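Local coordinates for protein putative aminotransferase (Actinomadura melliaura, PDB 4ZWV) that probably acts as a pyridoxal-phosphate-dependent sugar aminotransferase in making the aminopentose of the indolocarbazole AT2433, at residues R74-S79 with S120-A125; S79-F84 with R323-S328; I98-V103 with L333-P338; V136-L141 with A168-V173; V158-A163 with H178-V183. All blocks are in the same frame, centred on the assembly; numbering follows the deposited sequence.

Contacts 1, 3 and 5 all reach the large mixed sheet. Contact 1 pairs strands 76-79 and 123-129, and contact 5 pairs 157-161 and 181-185. Contact 3 covers the edge strand 97-100. Contacts 1 and 3 touch through E76 OE1 and T99 OG1, 2.6 Å apart. Contact 2 continues from S79 and lies about 9 Å from contact 3, centre to centre. There T80 OG1 is 2.8 Å from V101 O. Contact 4 sits about 11 Å from contact 5, centre to centre, and Y170 O meets H178 NE2 at 3.1 Å. Contacts 2 and 5 come nearest the cofactor-binding residues: the side chain of F84 is about 5 Å from those of T58 and H164, and that of V183 about 4 Å from G57.

Contact 1. Residues R74-S79 with S120-A125; sequences RDEVLS and SPATRA
R74-S79 and S120-A125 form a parallel strand pairing with a beta bulge, at the N-terminal ends of two neighbouring strands of the large mixed sheet. E76 N donates to A122 O, R124 N donates to E76 O at 2.7 Å, and L78 N donates to A125 O. E76 is level with T123, but V77 is level with A125. R124 is the extra residue. Its CG is anti to the backbone N (chi1 176°), and the extended chain carries NH2 to R74 O at 3.0 Å. That oxygen lies in the guanidinium plane. A70 O takes NH1 of the same group.

The R74 side chain bonds the other strand too. Its chain bends at chi3 (54°) and brings NE to T123 O at 2.9 Å, from above the carbonyl plane. F154 makes a cation-pi contact with this guanidinium. The parallel core of the sheet is that of the fold type I aminotransferases, to which the DegT/DnrJ/EryC1 family belongs.

On the face of E76 and T123, a buried carboxylate holds the turn. In the E76 conformer described, OE2 accepts from T123 OG1 at 2.6 Å, nearly head-on to the C-O bond. It also accepts from S120 OG at 3.0 Å, on the syn side but 34° out of plane. E76 OE1 goes to T99 OG1 on the next strand. S120 starts a type I turn to T123. Its OG accepts from A122 N in an ST turn, while T123 OG1 accepts from S120 N. L78 CD1 meets T123 CG2 at 3.8 Å, the two side chains at about a right angle.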
# COMPACT_ATOMS: atom_id res chain seq x y z
N ARG A 74 -19.29 14.55 11.07
CA ARG A 74 -18.32 15.47 10.46
C ARG A 74 -17.66 14.71 9.31
O ARG A 74 -16.63 14.08 9.48
CB ARG A 74 -17.31 15.99 11.48
CG ARG A 74 -17.91 17.15 12.30
CD ARG A 74 -17.04 17.54 13.48
NE ARG A 74 -15.67 17.83 13.06
CZ ARG A 74 -14.62 17.75 13.86
NH1 ARG A 74 -14.78 17.38 15.13
NH2 ARG A 74 -13.41 18.03 13.40
N ASP A 75 -18.33 14.73 8.16
CA ASP A 75 -17.97 13.86 7.05
C ASP A 75 -17.23 14.56 5.92
O ASP A 75 -16.89 13.93 4.92
CB ASP A 75 -19.23 13.18 6.48
CG ASP A 75 -20.20 14.17 5.86
OD1 ASP A 75 -20.18 15.37 6.21
OD2 ASP A 75 -21.03 13.75 5.02
N GLU A 76 -16.95 15.84 6.12
CA GLU A 76 -16.39 16.67 5.07
C GLU A 76 -14.89 16.87 5.22
O GLU A 76 -14.41 17.27 6.28
CB GLU A 76 -17.12 18.01 5.07
CG GLU A 76 -16.52 19.10 4.22
CD GLU A 76 -17.29 20.39 4.38
OE1 GLU A 76 -18.07 20.74 3.47
OE2 GLU A 76 -17.14 21.05 5.43
N VAL A 77 -14.14 16.62 4.15
CA VAL A 77 -12.74 17.01 4.13
C VAL A 77 -12.59 18.06 3.04
O VAL A 77 -13.00 17.84 1.90
CB VAL A 77 -11.79 15.84 3.85
CG1 VAL A 77 -10.34 16.32 3.83
CG2 VAL A 77 -11.98 14.75 4.91
N LEU A 78 -12.01 19.20 3.39
CA LEU A 78 -11.80 20.29 2.44
C LEU A 78 -10.46 20.09 1.73
O LEU A 78 -9.44 19.86 2.37
CB LEU A 78 -11.84 21.63 3.18
CG LEU A 78 -13.21 21.98 3.74
CD1 LEU A 78 -13.16 23.03 4.85
CD2 LEU A 78 -14.05 22.48 2.61
N SER A 79 -10.48 20.19 0.41
CA SER A 79 -9.30 19.91 -0.39
C SER A 79 -9.44 20.64 -1.71
O SER A 79 -10.56 20.90 -2.15
CB SER A 79 -9.14 18.40 -0.60
OG SER A 79 -7.93 18.08 -1.25
N SER A 120 -17.37 24.34 7.87
CA SER A 120 -18.76 24.21 8.27
C SER A 120 -18.86 23.26 9.47
O SER A 120 -17.86 22.65 9.84
CB SER A 120 -19.61 23.69 7.11
OG SER A 120 -19.42 22.30 6.93
N PRO A 121 -20.07 23.13 10.06
CA PRO A 121 -20.22 22.14 11.13
C PRO A 121 -19.89 20.71 10.69
O PRO A 121 -19.65 19.88 11.56
CB PRO A 121 -21.70 22.27 11.51
CG PRO A 121 -22.03 23.69 11.20
CD PRO A 121 -21.25 24.01 9.95
N ALA A 122 -19.84 20.44 9.39
CA ALA A 122 -19.50 19.11 8.90
C ALA A 122 -18.01 18.89 8.65
O ALA A 122 -17.60 17.78 8.32
CB ALA A 122 -20.28 18.80 7.62
N THR A 123 -17.20 19.93 8.80
CA THR A 123 -15.79 19.83 8.46
C THR A 123 -15.01 18.95 9.41
O THR A 123 -14.93 19.21 10.62
CB THR A 123 -15.12 21.20 8.42
OG1 THR A 123 -15.80 22.03 7.48
CG2 THR A 123 -13.67 21.06 8.00
N ARG A 124 -14.45 17.89 8.86
CA ARG A 124 -13.65 16.96 9.61
C ARG A 124 -12.17 17.33 9.63
O ARG A 124 -11.49 17.28 10.66
CB ARG A 124 -13.85 15.58 8.97
CG ARG A 124 -13.04 14.48 9.53
CD ARG A 124 -13.41 13.14 8.88
NE ARG A 124 -13.00 12.07 9.77
CZ ARG A 124 -13.73 11.64 10.79
NH1 ARG A 124 -13.26 10.68 11.57
NH2 ARG A 124 -14.93 12.16 11.02
N ALA A 125 -11.68 17.76 8.47
CA ALA A 125 -10.26 18.01 8.27
C ALA A 125 -10.06 18.81 7.01
O ALA A 125 -10.98 18.96 6.20
CB ALA A 125 -9.47 16.69 8.18

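Contact 2. Residues S79-F84 with R323-S328; sequences STPLTF and RNDEHS
N324 meets the loop S79-F84 with both its backbone and its side chain. N324 N gives P81 O a nearly straight hydrogen bond of 2.9 Å. The side chain has CG anti to its own carbonyl carbon (chi1 -63°), which turns the amide toward the same loop. ND2 then makes a weak, bent bond to T83 O at 3.0 Å, and it has a further acceptor in R322 O. N324 OD1 is taken by N88 ND2, from helix 85-93. The amide is therefore held at both its ends.

The next side chain, D325, turns its CG between the backbone N and the carbonyl carbon (chi1 60°). It crosses the P81 side chain obliquely, with D325 OD1 3.4 Å from P81 CB. R323 fixes the carboxylate there by a side-on, two-nitrogen grip. R323 NE reaches D325 OD1 at 2.8 Å, and R323 NH2 reaches D325 OD2 at 2.8 Å. Both oxygens use their syn lone pairs. The network extends further: R323 NH1 bridges to D341, and D325 OD2 also meets R334 in the conformer described. L340 and W100 pack round P81 as well.

The first loop passes through an inverse gamma turn centred on L82 and ends at F84. F84 meets Y217 of the second subunit edge-to-face. Its side chain is about 5 Å from those of T58 and H164, which bind pyridoxal phosphate, so the loop borders the cofactor site near the dimer interface.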
# COMPACT_ATOMS: atom_id res chain seq x y z
N SER A 79 -10.48 20.19 0.41
CA SER A 79 -9.30 19.91 -0.39
C SER A 79 -9.44 20.64 -1.71
O SER A 79 -10.56 20.90 -2.15
CB SER A 79 -9.14 18.40 -0.60
OG SER A 79 -7.93 18.08 -1.25
N THR A 80 -8.33 20.98 -2.35
CA THR A 80 -8.39 21.57 -3.69
C THR A 80 -8.25 20.47 -4.74
O THR A 80 -7.66 19.42 -4.47
CB THR A 80 -7.30 22.66 -3.90
OG1 THR A 80 -7.73 23.57 -4.91
CG2 THR A 80 -5.99 22.05 -4.34
N PRO A 81 -8.82 20.68 -5.93
CA PRO A 81 -8.67 19.68 -6.98
C PRO A 81 -7.39 19.81 -7.79
O PRO A 81 -7.11 18.93 -8.61
CB PRO A 81 -9.89 19.91 -7.87
CG PRO A 81 -10.24 21.34 -7.68
CD PRO A 81 -9.79 21.74 -6.29
N LEU A 82 -6.61 20.87 -7.57
CA LEU A 82 -5.36 21.05 -8.28
C LEU A 82 -4.27 20.33 -7.49
O LEU A 82 -3.46 20.94 -6.77
CB LEU A 82 -5.04 22.53 -8.48
CG LEU A 82 -3.82 22.78 -9.37
CD1 LEU A 82 -4.07 22.24 -10.77
CD2 LEU A 82 -3.47 24.25 -9.43
N THR A 83 -4.24 19.01 -7.64
CA THR A 83 -3.24 18.19 -6.99
C THR A 83 -3.22 16.84 -7.67
O THR A 83 -4.00 16.59 -8.60
CB THR A 83 -3.53 18.02 -5.48
OG1 THR A 83 -2.48 17.25 -4.87
CG2 THR A 83 -4.86 17.34 -5.25
N PHE A 84 -2.30 15.98 -7.24
CA PHE A 84 -2.26 14.62 -7.76
C PHE A 84 -3.44 13.87 -7.15
O PHE A 84 -3.85 14.15 -6.02
CB PHE A 84 -0.93 13.93 -7.42
CG PHE A 84 -0.83 12.53 -7.95
CD1 PHE A 84 -0.91 12.28 -9.31
CD2 PHE A 84 -0.65 11.46 -7.08
CE1 PHE A 84 -0.82 11.00 -9.81
CE2 PHE A 84 -0.55 10.17 -7.57
CZ PHE A 84 -0.64 9.94 -8.94
N ARG A 323 -7.12 18.41 -13.33
CA ARG A 323 -7.84 18.88 -12.13
C ARG A 323 -8.83 17.80 -11.68
O ARG A 323 -9.62 17.29 -12.49
CB ARG A 323 -8.54 20.22 -12.39
CG ARG A 323 -9.52 20.24 -13.57
CD ARG A 323 -10.08 21.65 -13.81
NE ARG A 323 -11.04 22.05 -12.78
CZ ARG A 323 -11.63 23.24 -12.76
NH1 ARG A 323 -11.35 24.14 -13.70
NH2 ARG A 323 -12.49 23.53 -11.79
N ASN A 324 -8.77 17.41 -10.41
CA ASN A 324 -9.41 16.16 -9.97
C ASN A 324 -10.93 16.25 -9.98
O ASN A 324 -11.62 15.22 -10.05
CB ASN A 324 -8.97 15.76 -8.56
CG ASN A 324 -7.47 15.46 -8.43
OD1 ASN A 324 -7.02 15.15 -7.33
ND2 ASN A 324 -6.70 15.58 -9.51
N ASP A 325 -11.45 17.47 -9.90
CA ASP A 325 -12.90 17.67 -9.84
C ASP A 325 -13.58 17.39 -11.17
O ASP A 325 -14.81 17.31 -11.23
CB ASP A 325 -13.23 19.11 -9.35
CG ASP A 325 -12.68 20.21 -10.26
OD1 ASP A 325 -11.60 20.04 -10.85
OD2 ASP A 325 -13.35 21.27 -10.36
N GLU A 326 -12.80 17.21 -12.23
CA GLU A 326 -13.37 16.88 -13.55
C GLU A 326 -13.56 15.37 -13.78
O GLU A 326 -14.20 14.97 -14.76
CB GLU A 326 -12.49 17.45 -14.67
CG GLU A 326 -12.67 18.95 -14.87
CD GLU A 326 -11.90 19.50 -16.06
OE1 GLU A 326 -11.15 18.74 -16.71
OE2 GLU A 326 -12.05 20.70 -16.36
N HIS A 327 -13.01 14.54 -12.90
CA HIS A 327 -13.14 13.09 -13.08
C HIS A 327 -14.56 12.62 -12.85
O HIS A 327 -15.25 13.10 -11.94
CB HIS A 327 -12.19 12.37 -12.13
CG HIS A 327 -10.75 12.50 -12.51
ND1 HIS A 327 -10.29 12.22 -13.78
CD2 HIS A 327 -9.67 12.89 -11.79
CE1 HIS A 327 -8.98 12.42 -13.82
NE2 HIS A 327 -8.58 12.82 -12.63
N SER A 328 -15.00 11.66 -13.65
CA SER A 328 -16.40 11.26 -13.59
C SER A 328 -16.72 10.58 -12.25
O SER A 328 -17.87 10.63 -11.81
CB SER A 328 -16.76 10.38 -14.79
OG SER A 328 -16.03 9.18 -14.80

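Contact 3. Residues I98-V103 with L333-P338; sequences ITWVDV and LRTSLP
L333 O and I98 O share one water, which donates to L333 O at 2.8 Å and to I98 O at 3.2 Å. The same water accepts from W100 N. It bridges the strand and the loop, where no direct hydrogen bond joins them.

Side-chain packing follows in step. L333 CD1 sits 3.9 Å from I98 CB. The W100 ring turns its edge to L333 O, with CD1 at 3.2 Å, and I98 CG2 lies over one face near the rim. T335 CG2 and L337 CD1 both reach W100 CB, the latter at 4.0 Å.

D102 and L337 run past each other in opposite directions. D102 CG is roughly anti to the backbone N (chi1 -151°), which carries OD2 to within 3.3 Å of P338 CD. OD1 accepts from V103 N at 2.7 Å and from L340 N, and OD2 accepts from G339 N. An alanine here would remove the carboxylate and is likely to leave the amides of G339 and L340 without these acceptors.

The contact thus lays an irregular segment along the sheet's edge strand 97-100, and a carboxylate from beyond that strand receives the N-terminal amides of helix 338-344.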
# COMPACT_ATOMS: atom_id res chain seq x y z
N ILE A 98 -15.61 14.88 -0.20
CA ILE A 98 -14.73 16.00 -0.55
C ILE A 98 -15.56 17.26 -0.77
O ILE A 98 -16.55 17.23 -1.51
CB ILE A 98 -13.92 15.71 -1.82
CG1 ILE A 98 -13.05 14.46 -1.66
CG2 ILE A 98 -13.03 16.90 -2.16
CD1 ILE A 98 -12.47 13.95 -2.98
N THR A 99 -15.16 18.36 -0.15
CA THR A 99 -15.70 19.67 -0.50
C THR A 99 -14.56 20.45 -1.13
O THR A 99 -13.54 20.72 -0.48
CB THR A 99 -16.26 20.41 0.71
OG1 THR A 99 -17.40 19.71 1.21
CG2 THR A 99 -16.67 21.83 0.32
N TRP A 100 -14.71 20.77 -2.41
CA TRP A 100 -13.63 21.41 -3.14
C TRP A 100 -13.41 22.85 -2.70
O TRP A 100 -14.37 23.60 -2.51
CB TRP A 100 -13.89 21.42 -4.65
CG TRP A 100 -13.99 20.08 -5.30
CD1 TRP A 100 -15.04 19.60 -6.01
CD2 TRP A 100 -12.98 19.05 -5.32
NE1 TRP A 100 -14.77 18.33 -6.46
CE2 TRP A 100 -13.51 17.97 -6.06
CE3 TRP A 100 -11.69 18.94 -4.79
CZ2 TRP A 100 -12.79 16.79 -6.29
CZ3 TRP A 100 -10.98 17.76 -5.01
CH2 TRP A 100 -11.53 16.71 -5.75
N VAL A 101 -12.14 23.21 -2.55
CA VAL A 101 -11.73 24.58 -2.29
C VAL A 101 -11.02 25.12 -3.53
O VAL A 101 -10.28 24.39 -4.20
CB VAL A 101 -10.80 24.66 -1.06
CG1 VAL A 101 -10.45 26.12 -0.71
CG2 VAL A 101 -11.46 23.98 0.14
N ASP A 102 -11.28 26.39 -3.82
CA ASP A 102 -10.73 27.02 -5.01
C ASP A 102 -9.23 27.22 -4.88
O ASP A 102 -8.63 27.01 -3.82
CB ASP A 102 -11.43 28.37 -5.24
CG ASP A 102 -11.49 28.77 -6.71
OD1 ASP A 102 -10.78 28.18 -7.55
OD2 ASP A 102 -12.27 29.70 -7.00
N VAL A 103 -8.63 27.64 -5.99
CA VAL A 103 -7.21 27.88 -6.10
C VAL A 103 -6.93 29.38 -6.25
O VAL A 103 -7.64 30.08 -6.96
CB VAL A 103 -6.65 27.12 -7.32
CG1 VAL A 103 -5.21 27.48 -7.58
CG2 VAL A 103 -6.80 25.60 -7.12
N LEU A 333 -19.82 15.80 -6.95
CA LEU A 333 -19.21 16.76 -6.03
C LEU A 333 -18.82 18.08 -6.70
O LEU A 333 -18.18 18.93 -6.07
CB LEU A 333 -17.96 16.14 -5.37
CG LEU A 333 -18.18 14.85 -4.59
CD1 LEU A 333 -16.84 14.31 -4.07
CD2 LEU A 333 -19.14 15.10 -3.44
N ARG A 334 -19.22 18.26 -7.95
CA ARG A 334 -18.79 19.44 -8.69
C ARG A 334 -19.29 20.72 -8.06
O ARG A 334 -20.42 20.80 -7.58
CB ARG A 334 -19.24 19.37 -10.15
CG ARG A 334 -18.57 18.27 -10.93
CD ARG A 334 -18.07 18.79 -12.26
NE ARG A 334 -16.88 19.62 -12.07
CZ ARG A 334 -16.13 20.09 -13.05
NH1 ARG A 334 -16.44 19.81 -14.31
NH2 ARG A 334 -15.07 20.83 -12.78
N THR A 335 -18.43 21.73 -8.05
CA THR A 335 -18.79 23.04 -7.55
C THR A 335 -18.12 24.10 -8.42
O THR A 335 -17.24 23.78 -9.22
CB THR A 335 -18.37 23.21 -6.08
OG1 THR A 335 -18.98 24.37 -5.52
CG2 THR A 335 -16.88 23.34 -5.97
N SER A 336 -18.54 25.34 -8.28
CA SER A 336 -17.96 26.41 -9.09
C SER A 336 -16.65 26.89 -8.48
O SER A 336 -16.62 27.33 -7.34
CB SER A 336 -18.94 27.57 -9.23
OG SER A 336 -18.32 28.64 -9.92
N LEU A 337 -15.57 26.80 -9.26
CA LEU A 337 -14.26 27.23 -8.79
C LEU A 337 -13.68 28.23 -9.79
O LEU A 337 -12.83 27.89 -10.60
CB LEU A 337 -13.32 26.03 -8.64
CG LEU A 337 -13.81 24.92 -7.70
CD1 LEU A 337 -12.88 23.71 -7.77
CD2 LEU A 337 -13.91 25.43 -6.27
N PRO A 338 -14.15 29.48 -9.72
CA PRO A 338 -13.80 30.48 -10.73
C PRO A 338 -12.30 30.84 -10.71
O PRO A 338 -11.76 31.18 -11.77
CB PRO A 338 -14.66 31.69 -10.35
CG PRO A 338 -14.97 31.50 -8.91
CD PRO A 338 -15.07 30.01 -8.71
O HOH W 1 -17.29 19.57 -3.53

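Contact 4. Residues V136-L141 with A168-V173; sequences VDLDRL and ASYRGV
Y170 lays its ring against the start of helix 138-152, with V136 O and L138 N over one face. R171 CG covers the opposite face, above the ring centre. The ring comes from a beta hairpin with a type I' turn, Y170 to V173, and it meets a helix N-cap at D137. L138 CB touches Y170 CE2 at 3.8 Å.

The tyrosine oxygen works both ways. Y170 OH donates to D137 OD1 in a short bond of 2.5 Å, and it accepts from D139 N at 3.0 Å. D137 OD1 also takes the capping bond from R140 N at 3.3 Å. Those two donors reach OD1 from opposite faces of its carboxylate. A phenylalanine in place of Y170 would probably leave D139 N without this acceptor and let the D137 carboxylate turn more freely.

R171 adds charge. Its CG is anti to the carbonyl carbon (chi1 -69°), and the extended chain runs back over the tyrosine, so that Y170 OH lies above the guanidinium centre. R171 NH1 makes a salt bridge to D139 OD2 at 2.9 Å, the two flat groups 70° apart. D137 OD1 stands over the guanidinium face as a long ion pair, charges only. R171 NE goes to D288. One water donates to D137 OD2 at 2.8 Å and accepts from R171 NH2 at 3.1 Å.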
# COMPACT_ATOMS: atom_id res chain seq x y z
N VAL A 136 2.22 26.55 1.34
CA VAL A 136 1.04 27.26 1.80
C VAL A 136 1.38 28.21 2.95
O VAL A 136 2.32 27.96 3.71
CB VAL A 136 -0.03 26.22 2.25
CG1 VAL A 136 -1.28 26.86 2.80
CG2 VAL A 136 -0.40 25.29 1.07
N ASP A 137 0.62 29.29 3.07
CA ASP A 137 0.74 30.22 4.18
C ASP A 137 0.21 29.59 5.48
O ASP A 137 -0.95 29.80 5.86
CB ASP A 137 -0.02 31.51 3.84
CG ASP A 137 0.21 32.63 4.84
OD1 ASP A 137 0.76 32.40 5.95
OD2 ASP A 137 -0.19 33.77 4.51
N LEU A 138 1.06 28.83 6.16
CA LEU A 138 0.62 28.01 7.29
C LEU A 138 0.19 28.84 8.50
O LEU A 138 -0.70 28.41 9.23
CB LEU A 138 1.73 27.03 7.69
CG LEU A 138 2.00 25.95 6.63
CD1 LEU A 138 3.23 25.15 7.05
CD2 LEU A 138 0.81 25.02 6.45
N ASP A 139 0.79 30.01 8.71
CA ASP A 139 0.39 30.85 9.84
C ASP A 139 -1.02 31.39 9.62
O ASP A 139 -1.82 31.49 10.55
CB ASP A 139 1.35 32.03 10.05
CG ASP A 139 2.71 31.62 10.61
OD1 ASP A 139 2.93 30.45 10.97
OD2 ASP A 139 3.58 32.52 10.70
N ARG A 140 -1.32 31.78 8.38
CA ARG A 140 -2.66 32.26 8.07
C ARG A 140 -3.69 31.15 8.26
O ARG A 140 -4.77 31.37 8.83
CB ARG A 140 -2.72 32.80 6.64
CG ARG A 140 -4.07 33.33 6.29
CD ARG A 140 -4.08 33.99 4.93
NE ARG A 140 -5.44 34.38 4.58
CZ ARG A 140 -5.84 34.65 3.34
NH1 ARG A 140 -4.97 34.58 2.35
NH2 ARG A 140 -7.10 34.99 3.11
N LEU A 141 -3.33 29.97 7.80
CA LEU A 141 -4.16 28.79 7.98
C LEU A 141 -4.45 28.54 9.46
O LEU A 141 -5.60 28.33 9.84
CB LEU A 141 -3.45 27.59 7.34
CG LEU A 141 -4.11 26.24 7.53
CD1 LEU A 141 -5.49 26.22 6.90
CD2 LEU A 141 -3.22 25.16 6.93
N ALA A 168 11.61 21.75 1.78
CA ALA A 168 11.02 23.10 1.80
C ALA A 168 10.91 23.62 3.22
O ALA A 168 10.90 22.84 4.18
CB ALA A 168 9.64 23.09 1.13
N SER A 169 10.81 24.94 3.35
CA SER A 169 10.63 25.57 4.66
C SER A 169 9.70 26.76 4.53
O SER A 169 9.48 27.28 3.44
CB SER A 169 11.96 26.02 5.24
OG SER A 169 12.55 27.01 4.42
N TYR A 170 9.16 27.18 5.67
CA TYR A 170 8.23 28.30 5.70
C TYR A 170 8.51 29.09 6.96
O TYR A 170 8.51 28.55 8.07
CB TYR A 170 6.78 27.79 5.65
CG TYR A 170 5.74 28.82 6.05
CD1 TYR A 170 5.22 29.71 5.12
CD2 TYR A 170 5.26 28.87 7.35
CE1 TYR A 170 4.26 30.65 5.49
CE2 TYR A 170 4.31 29.81 7.73
CZ TYR A 170 3.81 30.69 6.80
OH TYR A 170 2.84 31.59 7.17
N ARG A 171 8.81 30.37 6.75
CA ARG A 171 9.12 31.31 7.82
C ARG A 171 10.19 30.76 8.76
O ARG A 171 10.12 30.91 9.99
CB ARG A 171 7.84 31.71 8.55
CG ARG A 171 6.99 32.57 7.63
CD ARG A 171 5.81 33.25 8.28
NE ARG A 171 5.09 34.00 7.25
CZ ARG A 171 3.88 34.53 7.40
NH1 ARG A 171 3.24 34.42 8.55
NH2 ARG A 171 3.32 35.18 6.39
N GLY A 172 11.21 30.17 8.16
CA GLY A 172 12.41 29.80 8.90
C GLY A 172 12.30 28.47 9.61
O GLY A 172 13.19 28.10 10.38
N VAL A 173 11.22 27.75 9.33
CA VAL A 173 10.93 26.48 9.97
C VAL A 173 10.70 25.43 8.89
O VAL A 173 9.90 25.64 7.97
CB VAL A 173 9.70 26.58 10.89
CG1 VAL A 173 9.29 25.21 11.44
CG2 VAL A 173 9.97 27.57 12.02
O HOH W 2 0.28 35.52 6.59

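Contact 5. Residues V158-A163 with H178-V183; sequences VIEDCA and HGNMCV. With GOL (glycerol), chain C.
V158-A163 and H178-V183 are joined first by parallel strand bonds. E160 N donates to M181 O at 2.9 Å, almost straight. V183 N donates to E160 O, and C162 N to V183 O.

Polar side chains add to this. E160 CG is anti to the carbonyl carbon (chi1 -63°), and the extended chain beyond it carries OE2 to N180 ND2. OE2 accepts at 2.8 Å from that ND2 on the anti side, with carboxylate and amide planes 72° apart. H130 NE2 bonds to OE1. Two waters tie this carboxylate to the H178 loop: one donates to OE2 and accepts from H178 N and N180 N; the other donates to OE1 and bonds H178 ND1. H178 NE2 bonds Y170 O.

Apolar side chains also meet. I159 CG2 faces V183 CG2 at 4.3 Å, and C162 SG meets C182 CB at 3.9 Å. The methyl CE of M181, a selenomethionine, lies 4.1 Å from I159 CG1.

A glycerol, probably from the crystallisation liquor, fits where the strands spread. Its O2 donates to V158 O at 2.6 Å and accepts from M181 N, while O3 joins V158 N to N180 OD1.

The pair lies in the sheet of the fold type I aminotransferases. Both segments lead on to cofactor-binding residues, H164 and S185, at the pyridoxal phosphate site.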
# COMPACT_ATOMS: atom_id res chain seq x y z
N VAL A 158 -5.49 19.71 10.25
CA VAL A 158 -4.84 19.94 8.96
C VAL A 158 -3.84 18.83 8.70
O VAL A 158 -3.05 18.48 9.58
CB VAL A 158 -4.10 21.30 8.92
CG1 VAL A 158 -3.21 21.39 7.68
CG2 VAL A 158 -5.09 22.43 8.95
N ILE A 159 -3.89 18.26 7.50
CA ILE A 159 -2.86 17.36 7.03
C ILE A 159 -2.17 18.04 5.85
O ILE A 159 -2.83 18.47 4.91
CB ILE A 159 -3.44 16.01 6.58
CG1 ILE A 159 -4.11 15.30 7.76
CG2 ILE A 159 -2.32 15.15 5.97
CD1 ILE A 159 -5.09 14.20 7.31
N GLU A 160 -0.85 18.18 5.94
CA GLU A 160 -0.07 18.81 4.87
C GLU A 160 0.48 17.76 3.92
O GLU A 160 1.24 16.88 4.33
CB GLU A 160 1.10 19.62 5.43
CG GLU A 160 0.70 20.80 6.31
CD GLU A 160 1.92 21.49 6.91
OE1 GLU A 160 2.95 21.61 6.20
OE2 GLU A 160 1.86 21.89 8.08
N ASP A 161 0.09 17.86 2.65
CA ASP A 161 0.63 16.98 1.61
C ASP A 161 1.90 17.64 1.09
O ASP A 161 1.85 18.64 0.37
CB ASP A 161 -0.41 16.76 0.49
CG ASP A 161 0.09 15.85 -0.61
OD1 ASP A 161 1.31 15.62 -0.72
OD2 ASP A 161 -0.74 15.36 -1.40
N CYS A 162 3.03 17.05 1.48
CA CYS A 162 4.35 17.60 1.18
C CYS A 162 5.05 16.79 0.11
O CYS A 162 6.28 16.84 0.02
CB CYS A 162 5.22 17.61 2.44
SG CYS A 162 4.53 18.53 3.84
N ALA A 163 4.31 16.04 -0.70
CA ALA A 163 4.92 15.18 -1.72
C ALA A 163 5.89 15.90 -2.65
O ALA A 163 6.90 15.32 -3.07
CB ALA A 163 3.84 14.51 -2.55
N HIS A 178 5.37 22.61 11.87
CA HIS A 178 4.44 23.72 12.04
C HIS A 178 3.18 23.31 12.81
O HIS A 178 2.20 24.05 12.86
CB HIS A 178 4.06 24.32 10.68
CG HIS A 178 5.21 24.91 9.93
ND1 HIS A 178 5.99 24.17 9.07
CD2 HIS A 178 5.74 26.16 9.93
CE1 HIS A 178 6.94 24.94 8.56
NE2 HIS A 178 6.80 26.15 9.07
N GLY A 179 3.21 22.14 13.45
CA GLY A 179 2.11 21.75 14.31
C GLY A 179 1.03 20.88 13.65
O GLY A 179 0.05 20.52 14.30
N ASN A 180 1.20 20.59 12.36
CA ASN A 180 0.28 19.72 11.63
C ASN A 180 0.96 18.41 11.26
O ASN A 180 2.19 18.37 11.09
CB ASN A 180 -0.21 20.36 10.33
CG ASN A 180 -0.73 21.75 10.53
OD1 ASN A 180 -1.59 21.99 11.38
ND2 ASN A 180 -0.20 22.70 9.75
N MSE A 181 0.16 17.36 11.10
CA MSE A 181 0.66 16.16 10.45
C MSE A 181 1.09 16.49 9.04
O MSE A 181 0.41 17.24 8.34
CB MSE A 181 -0.42 15.07 10.42
CG MSE A 181 -0.73 14.50 11.80
SE MSE A 181 -1.81 12.90 11.70
CE MSE A 181 -3.53 13.79 11.55
N CYS A 182 2.23 15.93 8.63
CA CYS A 182 2.77 16.14 7.29
C CYS A 182 3.05 14.81 6.64
O CYS A 182 3.47 13.87 7.32
CB CYS A 182 4.07 16.92 7.33
SG CYS A 182 3.86 18.59 7.88
N VAL A 183 2.82 14.73 5.34
CA VAL A 183 3.17 13.51 4.60
C VAL A 183 4.11 13.84 3.46
O VAL A 183 3.78 14.61 2.56
CB VAL A 183 1.93 12.78 4.03
CG1 VAL A 183 2.39 11.48 3.31
CG2 VAL A 183 0.93 12.46 5.14
C1 GOL C . -3.52 17.05 14.14
O1 GOL C . -3.50 17.43 15.50
C2 GOL C . -2.95 18.17 13.27
O2 GOL C . -2.58 17.59 12.03
C3 GOL C . -4.03 19.24 13.10
O3 GOL C . -3.58 20.46 12.52
O HOH W 3 3.57 20.83 10.50
O HOH W 4 4.95 21.81 8.14
O HOH W 5 2.15 13.13 0.16